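Local coordinates for protein phosphatidylinositol-specific phospholipase C (Listeria monocytogenes, PDB 2PLC) that is a bacterial phosphatidylinositol-specific phospholipase C, a single-chain enzyme of the TIM-barrel type, at residues A[19-31]-A[50-64]. Sequence-based numbering, arbitrary orientation.
Sequences LSIPGTHDTMSYN and LYQQLEAGIRYIDIR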
ATOM      1  N   LEU A  19     -11.492  -2.110  -7.796  1.00 22.64           N
ATOM      2  CA  LEU A  19     -11.763  -2.003  -6.361  1.00 22.64           C
ATOM      3  C   LEU A  19     -11.370  -0.691  -5.695  1.00 20.94           C
ATOM      4  O   LEU A  19     -10.584   0.093  -6.230  1.00 21.62           O
ATOM      5  CB  LEU A  19     -11.050  -3.132  -5.609  1.00 16.12           C
ATOM      6  CG  LEU A  19     -11.358  -4.591  -5.933  1.00 19.94           C
ATOM      7  CD1 LEU A  19     -10.402  -5.487  -5.165  1.00 23.94           C
ATOM      8  CD2 LEU A  19     -12.788  -4.908  -5.576  1.00 25.48           C
ATOM      9  N   SER A  20     -11.940  -0.476  -4.512  1.00 18.29           N
ATOM     10  CA  SER A  20     -11.642   0.671  -3.663  1.00 22.87           C
ATOM     11  C   SER A  20     -10.884   0.016  -2.505  1.00 24.08           C
ATOM     12  O   SER A  20     -11.453  -0.746  -1.719  1.00 17.75           O
ATOM     13  CB  SER A  20     -12.926   1.327  -3.162  1.00 21.70           C
ATOM     14  OG  SER A  20     -13.661   1.852  -4.249  1.00 26.58           O
ATOM     15  N   ILE A  21      -9.586   0.277  -2.429  1.00 20.77           N
ATOM     16  CA  ILE A  21      -8.754  -0.346  -1.405  1.00 20.53           C
ATOM     17  C   ILE A  21      -8.125   0.627  -0.418  1.00 16.40           C
ATOM     18  O   ILE A  21      -7.557   1.638  -0.823  1.00 13.87           O
ATOM     19  CB  ILE A  21      -7.619  -1.143  -2.086  1.00 23.09           C
ATOM     20  CG1 ILE A  21      -8.213  -2.126  -3.102  1.00 19.18           C
ATOM     21  CG2 ILE A  21      -6.773  -1.869  -1.048  1.00 16.80           C
ATOM     22  CD1 ILE A  21      -7.195  -2.745  -4.029  1.00 19.01           C
ATOM     23  N   PRO A  22      -8.247   0.344   0.895  1.00 16.86           N
ATOM     24  CA  PRO A  22      -7.679   1.185   1.960  1.00 12.78           C
ATOM     25  C   PRO A  22      -6.207   0.797   2.105  1.00 15.01           C
ATOM     26  O   PRO A  22      -5.877  -0.393   2.114  1.00 17.99           O
ATOM     27  CB  PRO A  22      -8.444   0.740   3.216  1.00 10.76           C
ATOM     28  CG  PRO A  22      -9.581  -0.121   2.707  1.00 17.80           C
ATOM     29  CD  PRO A  22      -9.027  -0.760   1.476  1.00 13.69           C
ATOM     30  N   GLY A  23      -5.330   1.788   2.219  1.00 11.69           N
ATOM     31  CA  GLY A  23      -3.912   1.504   2.373  1.00 11.86           C
ATOM     32  C   GLY A  23      -3.284   2.461   3.360  1.00  8.34           C
ATOM     33  O   GLY A  23      -3.907   3.446   3.744  1.00 13.52           O
ATOM     34  N   THR A  24      -2.059   2.173   3.783  1.00  9.53           N
ATOM     35  CA  THR A  24      -1.356   3.036   4.723  1.00  7.63           C
ATOM     36  C   THR A  24      -0.032   3.527   4.135  1.00 13.47           C
ATOM     37  O   THR A  24       0.656   2.795   3.411  1.00  7.61           O
ATOM     38  CB  THR A  24      -1.052   2.308   6.039  1.00 14.27           C
ATOM     39  OG1 THR A  24      -0.466   1.034   5.746  1.00 16.66           O
ATOM     40  CG2 THR A  24      -2.308   2.119   6.863  1.00 10.90           C
ATOM     41  N   HIS A  25       0.294   4.784   4.418  1.00 12.75           N
ATOM     42  CA  HIS A  25       1.537   5.386   3.955  1.00 10.27           C
ATOM     43  C   HIS A  25       2.564   5.157   5.057  1.00 15.55           C
ATOM     44  O   HIS A  25       2.258   5.348   6.236  1.00 13.44           O
ATOM     45  CB  HIS A  25       1.337   6.886   3.710  1.00 10.98           C
ATOM     46  CG  HIS A  25       2.611   7.657   3.575  1.00 16.62           C
ATOM     47  ND1 HIS A  25       2.983   8.638   4.468  1.00 20.92           N
ATOM     48  CD2 HIS A  25       3.600   7.595   2.653  1.00 17.82           C
ATOM     49  CE1 HIS A  25       4.144   9.148   4.102  1.00 21.05           C
ATOM     50  NE2 HIS A  25       4.540   8.532   3.003  1.00 18.53           N
ATOM     51  N   ASP A  26       3.761   4.711   4.673  1.00 16.79           N
ATOM     52  CA  ASP A  26       4.844   4.436   5.620  1.00 15.23           C
ATOM     53  C   ASP A  26       4.320   3.574   6.774  1.00 12.80           C
ATOM     54  O   ASP A  26       4.424   3.918   7.955  1.00 15.86           O
ATOM     55  CB  ASP A  26       5.433   5.745   6.140  1.00 17.65           C
ATOM     56  CG  ASP A  26       6.900   5.631   6.478  1.00 22.65           C
ATOM     57  OD1 ASP A  26       7.456   4.508   6.526  1.00 24.21           O
ATOM     58  OD2 ASP A  26       7.499   6.696   6.689  1.00 25.52           O
ATOM     59  N   THR A  27       3.745   2.449   6.376  1.00 15.32           N
ATOM     60  CA  THR A  27       3.145   1.459   7.248  1.00 14.69           C
ATOM     61  C   THR A  27       3.813   1.184   8.597  1.00 14.93           C
ATOM     62  O   THR A  27       3.130   1.120   9.621  1.00 12.36           O
ATOM     63  CB  THR A  27       3.025   0.132   6.483  1.00 17.67           C
ATOM     64  OG1 THR A  27       2.320   0.358   5.250  1.00 16.18           O
ATOM     65  CG2 THR A  27       2.292  -0.918   7.326  1.00 14.46           C
ATOM     66  N   MET A  28       5.137   1.026   8.588  1.00 14.23           N
ATOM     67  CA  MET A  28       5.898   0.696   9.795  1.00  7.88           C
ATOM     68  C   MET A  28       6.283   1.825  10.739  1.00 14.16           C
ATOM     69  O   MET A  28       6.857   1.566  11.795  1.00 11.36           O
ATOM     70  CB  MET A  28       7.173  -0.067   9.421  1.00  7.32           C
ATOM     71  CG  MET A  28       6.936  -1.342   8.639  1.00  9.31           C
ATOM     72  SD  MET A  28       5.670  -2.389   9.383  1.00 17.98           S
ATOM     73  CE  MET A  28       6.610  -3.201  10.701  1.00 19.33           C
ATOM     74  N   SER A  29       5.996   3.067  10.365  1.00  9.70           N
ATOM     75  CA  SER A  29       6.353   4.197  11.211  1.00 13.19           C
ATOM     76  C   SER A  29       5.377   4.457  12.360  1.00 11.32           C
ATOM     77  O   SER A  29       4.698   5.489  12.403  1.00 17.82           O
ATOM     78  CB  SER A  29       6.542   5.458  10.373  1.00 10.23           C
ATOM     79  OG  SER A  29       7.115   6.488  11.158  1.00 23.74           O
ATOM     80  N   TYR A  30       5.289   3.493  13.269  1.00 16.94           N
ATOM     81  CA  TYR A  30       4.436   3.598  14.454  1.00 16.01           C
ATOM     82  C   TYR A  30       5.285   3.239  15.664  1.00 19.09           C
ATOM     83  O   TYR A  30       4.807   3.192  16.793  1.00 16.75           O
ATOM     84  CB  TYR A  30       3.220   2.669  14.366  1.00 12.43           C
ATOM     85  CG  TYR A  30       3.558   1.218  14.136  1.00 11.24           C
ATOM     86  CD1 TYR A  30       3.852   0.366  15.206  1.00 13.12           C
ATOM     87  CD2 TYR A  30       3.587   0.692  12.842  1.00 17.57           C
ATOM     88  CE1 TYR A  30       4.167  -0.974  14.989  1.00 17.55           C
ATOM     89  CE2 TYR A  30       3.897  -0.646  12.612  1.00 21.84           C
ATOM     90  CZ  TYR A  30       4.185  -1.473  13.684  1.00 22.77           C
ATOM     91  OH  TYR A  30       4.462  -2.799  13.448  1.00 23.27           O
ATOM     92  N   ASN A  31       6.557   2.976  15.401  1.00 18.25           N
ATOM     93  CA  ASN A  31       7.513   2.633  16.435  1.00 21.98           C
ATOM     94  C   ASN A  31       8.895   2.823  15.823  1.00 20.49           C
ATOM     95  O   ASN A  31       9.031   2.874  14.596  1.00 21.61           O
ATOM     96  CB  ASN A  31       7.311   1.182  16.879  1.00 27.84           C
ATOM     97  CG  ASN A  31       8.055   0.851  18.160  1.00 33.36           C
ATOM     98  OD1 ASN A  31       8.243   1.709  19.023  1.00 29.19           O
ATOM     99  ND2 ASN A  31       8.473  -0.403  18.293  1.00 36.86           N
ATOM    100  N   LEU A  50       1.481  -3.283  12.299  1.00 18.73           N
ATOM    101  CA  LEU A  50       1.231  -3.913  11.005  1.00 20.55           C
ATOM    102  C   LEU A  50       0.079  -4.892  11.073  1.00 20.84           C
ATOM    103  O   LEU A  50      -0.863  -4.813  10.293  1.00 25.99           O
ATOM    104  CB  LEU A  50       2.488  -4.638  10.511  1.00 15.86           C
ATOM    105  CG  LEU A  50       2.406  -5.461   9.223  1.00  8.41           C
ATOM    106  CD1 LEU A  50       1.857  -4.632   8.074  1.00 11.42           C
ATOM    107  CD2 LEU A  50       3.785  -5.970   8.880  1.00 12.51           C
ATOM    108  N   TYR A  51       0.125  -5.764  12.068  1.00 15.81           N
ATOM    109  CA  TYR A  51      -0.906  -6.769  12.226  1.00 17.28           C
ATOM    110  C   TYR A  51      -2.288  -6.183  12.499  1.00 16.60           C
ATOM    111  O   TYR A  51      -3.294  -6.697  12.006  1.00 22.71           O
ATOM    112  CB  TYR A  51      -0.511  -7.755  13.318  1.00 22.72           C
ATOM    113  CG  TYR A  51      -1.429  -8.938  13.339  1.00 39.03           C
ATOM    114  CD1 TYR A  51      -1.388  -9.888  12.315  1.00 45.55           C
ATOM    115  CD2 TYR A  51      -2.414  -9.057  14.323  1.00 49.38           C
ATOM    116  CE1 TYR A  51      -2.319 -10.931  12.258  1.00 60.13           C
ATOM    117  CE2 TYR A  51      -3.355 -10.091  14.282  1.00 63.15           C
ATOM    118  CZ  TYR A  51      -3.307 -11.027  13.245  1.00 65.70           C
ATOM    119  OH  TYR A  51      -4.260 -12.043  13.187  1.00 66.86           O
ATOM    120  N   GLN A  52      -2.339  -5.110  13.281  1.00 22.69           N
ATOM    121  CA  GLN A  52      -3.614  -4.474  13.592  1.00 24.59           C
ATOM    122  C   GLN A  52      -4.225  -3.846  12.345  1.00 24.62           C
ATOM    123  O   GLN A  52      -5.443  -3.863  12.171  1.00 31.25           O
ATOM    124  CB  GLN A  52      -3.435  -3.403  14.661  1.00 29.78           C
ATOM    125  CG  GLN A  52      -2.897  -3.920  15.965  1.00 38.33           C
ATOM    126  CD  GLN A  52      -2.901  -2.861  17.035  1.00 40.73           C
ATOM    127  OE1 GLN A  52      -3.458  -3.059  18.111  1.00 52.26           O
ATOM    128  NE2 GLN A  52      -2.293  -1.713  16.741  1.00 35.78           N
ATOM    129  N   GLN A  53      -3.371  -3.278  11.496  1.00 20.95           N
ATOM    130  CA  GLN A  53      -3.807  -2.637  10.258  1.00 21.44           C
ATOM    131  C   GLN A  53      -4.447  -3.652   9.314  1.00 18.67           C
ATOM    132  O   GLN A  53      -5.479  -3.378   8.702  1.00 20.80           O
ATOM    133  CB  GLN A  53      -2.624  -1.970   9.562  1.00 15.04           C
ATOM    134  CG  GLN A  53      -2.038  -0.784  10.305  1.00 11.37           C
ATOM    135  CD  GLN A  53      -0.836  -0.203   9.591  1.00 18.59           C
ATOM    136  OE1 GLN A  53      -0.792  -0.171   8.359  1.00 21.26           O
ATOM    137  NE2 GLN A  53       0.157   0.247  10.356  1.00 13.00           N
ATOM    138  N   LEU A  54      -3.841  -4.831   9.220  1.00 14.42           N
ATOM    139  CA  LEU A  54      -4.368  -5.886   8.360  1.00 17.77           C
ATOM    140  C   LEU A  54      -5.740  -6.328   8.858  1.00 12.57           C
ATOM    141  O   LEU A  54      -6.679  -6.432   8.075  1.00 23.77           O
ATOM    142  CB  LEU A  54      -3.398  -7.068   8.298  1.00 15.75           C
ATOM    143  CG  LEU A  54      -2.026  -6.774   7.676  1.00 20.30           C
ATOM    144  CD1 LEU A  54      -1.182  -8.043   7.639  1.00 15.81           C
ATOM    145  CD2 LEU A  54      -2.195  -6.206   6.278  1.00 14.23           C
ATOM    146  N   GLU A  55      -5.864  -6.553  10.161  1.00 19.81           N
ATOM    147  CA  GLU A  55      -7.145  -6.956  10.739  1.00 22.91           C
ATOM    148  C   GLU A  55      -8.198  -5.852  10.624  1.00 21.15           C
ATOM    149  O   GLU A  55      -9.395  -6.128  10.660  1.00 23.85           O
ATOM    150  CB  GLU A  55      -6.991  -7.355  12.209  1.00 26.80           C
ATOM    151  CG  GLU A  55      -6.242  -8.653  12.434  1.00 36.77           C
ATOM    152  CD  GLU A  55      -6.680  -9.366  13.709  1.00 44.73           C
ATOM    153  OE1 GLU A  55      -6.928  -8.682  14.734  1.00 47.29           O
ATOM    154  OE2 GLU A  55      -6.783 -10.615  13.678  1.00 38.58           O
ATOM    155  N   ALA A  56      -7.744  -4.604  10.500  1.00 22.17           N
ATOM    156  CA  ALA A  56      -8.641  -3.460  10.362  1.00 14.12           C
ATOM    157  C   ALA A  56      -9.134  -3.293   8.920  1.00 18.12           C
ATOM    158  O   ALA A  56     -10.012  -2.471   8.648  1.00 17.97           O
ATOM    159  CB  ALA A  56      -7.950  -2.188  10.835  1.00 13.77           C
ATOM    160  N   GLY A  57      -8.548  -4.044   7.993  1.00 16.61           N
ATOM    161  CA  GLY A  57      -8.977  -3.946   6.610  1.00 11.15           C
ATOM    162  C   GLY A  57      -7.971  -3.382   5.627  1.00 13.21           C
ATOM    163  O   GLY A  57      -8.232  -3.379   4.429  1.00 14.29           O
ATOM    164  N   ILE A  58      -6.833  -2.896   6.114  1.00 12.61           N
ATOM    165  CA  ILE A  58      -5.802  -2.341   5.238  1.00 14.01           C
ATOM    166  C   ILE A  58      -5.300  -3.463   4.333  1.00 16.48           C
ATOM    167  O   ILE A  58      -5.000  -4.554   4.810  1.00 15.99           O
ATOM    168  CB  ILE A  58      -4.614  -1.773   6.060  1.00 15.17           C
ATOM    169  CG1 ILE A  58      -5.073  -0.604   6.938  1.00 13.33           C
ATOM    170  CG2 ILE A  58      -3.469  -1.361   5.146  1.00  5.94           C
ATOM    171  CD1 ILE A  58      -5.706   0.544   6.183  1.00 12.48           C
ATOM    172  N   ARG A  59      -5.253  -3.211   3.028  1.00 14.51           N
ATOM    173  CA  ARG A  59      -4.791  -4.233   2.092  1.00 13.97           C
ATOM    174  C   ARG A  59      -3.637  -3.759   1.230  1.00 13.03           C
ATOM    175  O   ARG A  59      -3.193  -4.458   0.322  1.00 16.15           O
ATOM    176  CB  ARG A  59      -5.935  -4.735   1.210  1.00 16.77           C
ATOM    177  CG  ARG A  59      -6.972  -5.564   1.948  1.00 17.80           C
ATOM    178  CD  ARG A  59      -6.393  -6.845   2.523  1.00 11.69           C
ATOM    179  NE  ARG A  59      -7.396  -7.558   3.304  1.00 20.12           N
ATOM    180  CZ  ARG A  59      -7.600  -7.388   4.607  1.00 25.31           C
ATOM    181  NH1 ARG A  59      -6.857  -6.527   5.292  1.00 23.64           N
ATOM    182  NH2 ARG A  59      -8.574  -8.055   5.222  1.00 19.41           N
ATOM    183  N   TYR A  60      -3.188  -2.541   1.490  1.00 16.42           N
ATOM    184  CA  TYR A  60      -2.058  -1.986   0.771  1.00 13.58           C
ATOM    185  C   TYR A  60      -1.091  -1.501   1.830  1.00 16.86           C
ATOM    186  O   TYR A  60      -1.482  -0.753   2.730  1.00 15.37           O
ATOM    187  CB  TYR A  60      -2.482  -0.808  -0.112  1.00 14.61           C
ATOM    188  CG  TYR A  60      -1.310  -0.002  -0.630  1.00  7.91           C
ATOM    189  CD1 TYR A  60      -0.652  -0.364  -1.798  1.00 11.79           C
ATOM    190  CD2 TYR A  60      -0.830   1.099   0.081  1.00 20.11           C
ATOM    191  CE1 TYR A  60       0.457   0.342  -2.250  1.00  8.53           C
ATOM    192  CE2 TYR A  60       0.276   1.812  -0.359  1.00 11.40           C
ATOM    193  CZ  TYR A  60       0.913   1.426  -1.525  1.00 15.06           C
ATOM    194  OH  TYR A  60       2.008   2.128  -1.963  1.00 13.80           O
ATOM    195  N   ILE A  61       0.156  -1.951   1.751  1.00 15.30           N
ATOM    196  CA  ILE A  61       1.160  -1.518   2.716  1.00 15.40           C
ATOM    197  C   ILE A  61       2.361  -0.924   2.006  1.00 10.79           C
ATOM    198  O   ILE A  61       2.647  -1.250   0.857  1.00 10.21           O
ATOM    199  CB  ILE A  61       1.572  -2.643   3.690  1.00 16.70           C
ATOM    200  CG1 ILE A  61       2.129  -3.845   2.934  1.00 17.71           C
ATOM    201  CG2 ILE A  61       0.375  -3.058   4.528  1.00 19.15           C
ATOM    202  CD1 ILE A  61       2.539  -4.991   3.842  1.00 18.75           C
ATOM    203  N   ASP A  62       3.038  -0.021   2.699  1.00  7.98           N
ATOM    204  CA  ASP A  62       4.182   0.697   2.163  1.00  5.36           C
ATOM    205  C   ASP A  62       5.373   0.414   3.085  1.00 12.08           C
ATOM    206  O   ASP A  62       5.481   0.981   4.172  1.00 20.40           O
ATOM    207  CB  ASP A  62       3.802   2.177   2.148  1.00 10.81           C
ATOM    208  CG  ASP A  62       4.911   3.079   1.688  1.00 15.98           C
ATOM    209  OD1 ASP A  62       5.985   2.591   1.273  1.00 20.16           O
ATOM    210  OD2 ASP A  62       4.688   4.309   1.747  1.00 14.48           O
ATOM    211  N   ILE A  63       6.258  -0.471   2.636  1.00 17.09           N
ATOM    212  CA  ILE A  63       7.424  -0.887   3.410  1.00 16.45           C
ATOM    213  C   ILE A  63       8.734  -0.326   2.866  1.00 16.77           C
ATOM    214  O   ILE A  63       9.067  -0.519   1.700  1.00 16.79           O
ATOM    215  CB  ILE A  63       7.510  -2.430   3.453  1.00 15.94           C
ATOM    216  CG1 ILE A  63       6.167  -3.025   3.902  1.00 13.42           C
ATOM    217  CG2 ILE A  63       8.633  -2.886   4.386  1.00 18.59           C
ATOM    218  CD1 ILE A  63       5.747  -2.642   5.299  1.00 20.73           C
ATOM    219  N   ARG A  64       9.480   0.363   3.726  1.00 16.66           N
ATOM    220  CA  ARG A  64      10.757   0.961   3.336  1.00 19.60           C
ATOM    221  C   ARG A  64      11.878   0.222   4.066  1.00 24.39           C
ATOM    222  O   ARG A  64      11.855   0.119   5.296  1.00 23.88           O
ATOM    223  CB  ARG A  64      10.794   2.436   3.734  1.00 20.24           C
ATOM    224  CG  ARG A  64       9.471   3.183   3.608  1.00 29.33           C
ATOM    225  CD  ARG A  64       9.135   3.521   2.177  1.00 28.14           C
ATOM    226  NE  ARG A  64       7.927   4.343   2.083  1.00 28.02           N
ATOM    227  CZ  ARG A  64       7.919   5.674   2.066  1.00 32.50           C
ATOM    228  NH1 ARG A  64       9.058   6.349   2.145  1.00 33.95           N
ATOM    229  NH2 ARG A  64       6.776   6.333   1.935  1.00 25.00           N
TER
HETATM  230  O   HOH W   1       6.866   9.550   1.707  1.00 21.75           O
HETATM  231  O   HOH W   2       7.169   1.605   6.487  1.00 26.47           O
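Thr27 lays its CG2 methyl against Gln53, 3.3 Å from OE1, and against CD1 of Leu50, while its hydroxyl faces strand 60-64. Thr27 OG1, anti to the carbonyl carbon (chi1 -54°), accepts the N-H of Asp62 N at 2.7 Å and nearly straight (174°), and itself donates to Thr24 OG1. The relay continues from Thr24 OG1 to Gln53 OE1 (2.9 Å), and Gln53 NE2 returns to Thr27 O, which lies close to its amide plane; with Met48 O as a second acceptor for NE2, the amide's rotation is fixed. Strands 20-24 and 60-64 run nearly parallel (20°), neighbouring staves consistent with a TIM-type barrel, and helix 50-55 leads into the second through a Schellman motif, with Gly57 at positive phi. Arg59 N to Pro22 O (3.0 Å) and Thr24 N to Tyr60 O (3.2 Å) join the backbones. Beyond the end of strand 20-24, Asp26 N reaches Asp62 OD2 from above the carboxylate plane (3.1 Å), and Arg64 grips the same carboxylate side-on, Arg64 NE to Asp62 OD1 (2.7 Å) and NH2 to OD2. The His25 side chain runs alongside that of Asp62, pointing the same way, its ND1 hydrogen-bonded to Asp258 OD1, and a water links NE2 with Arg64 NH2.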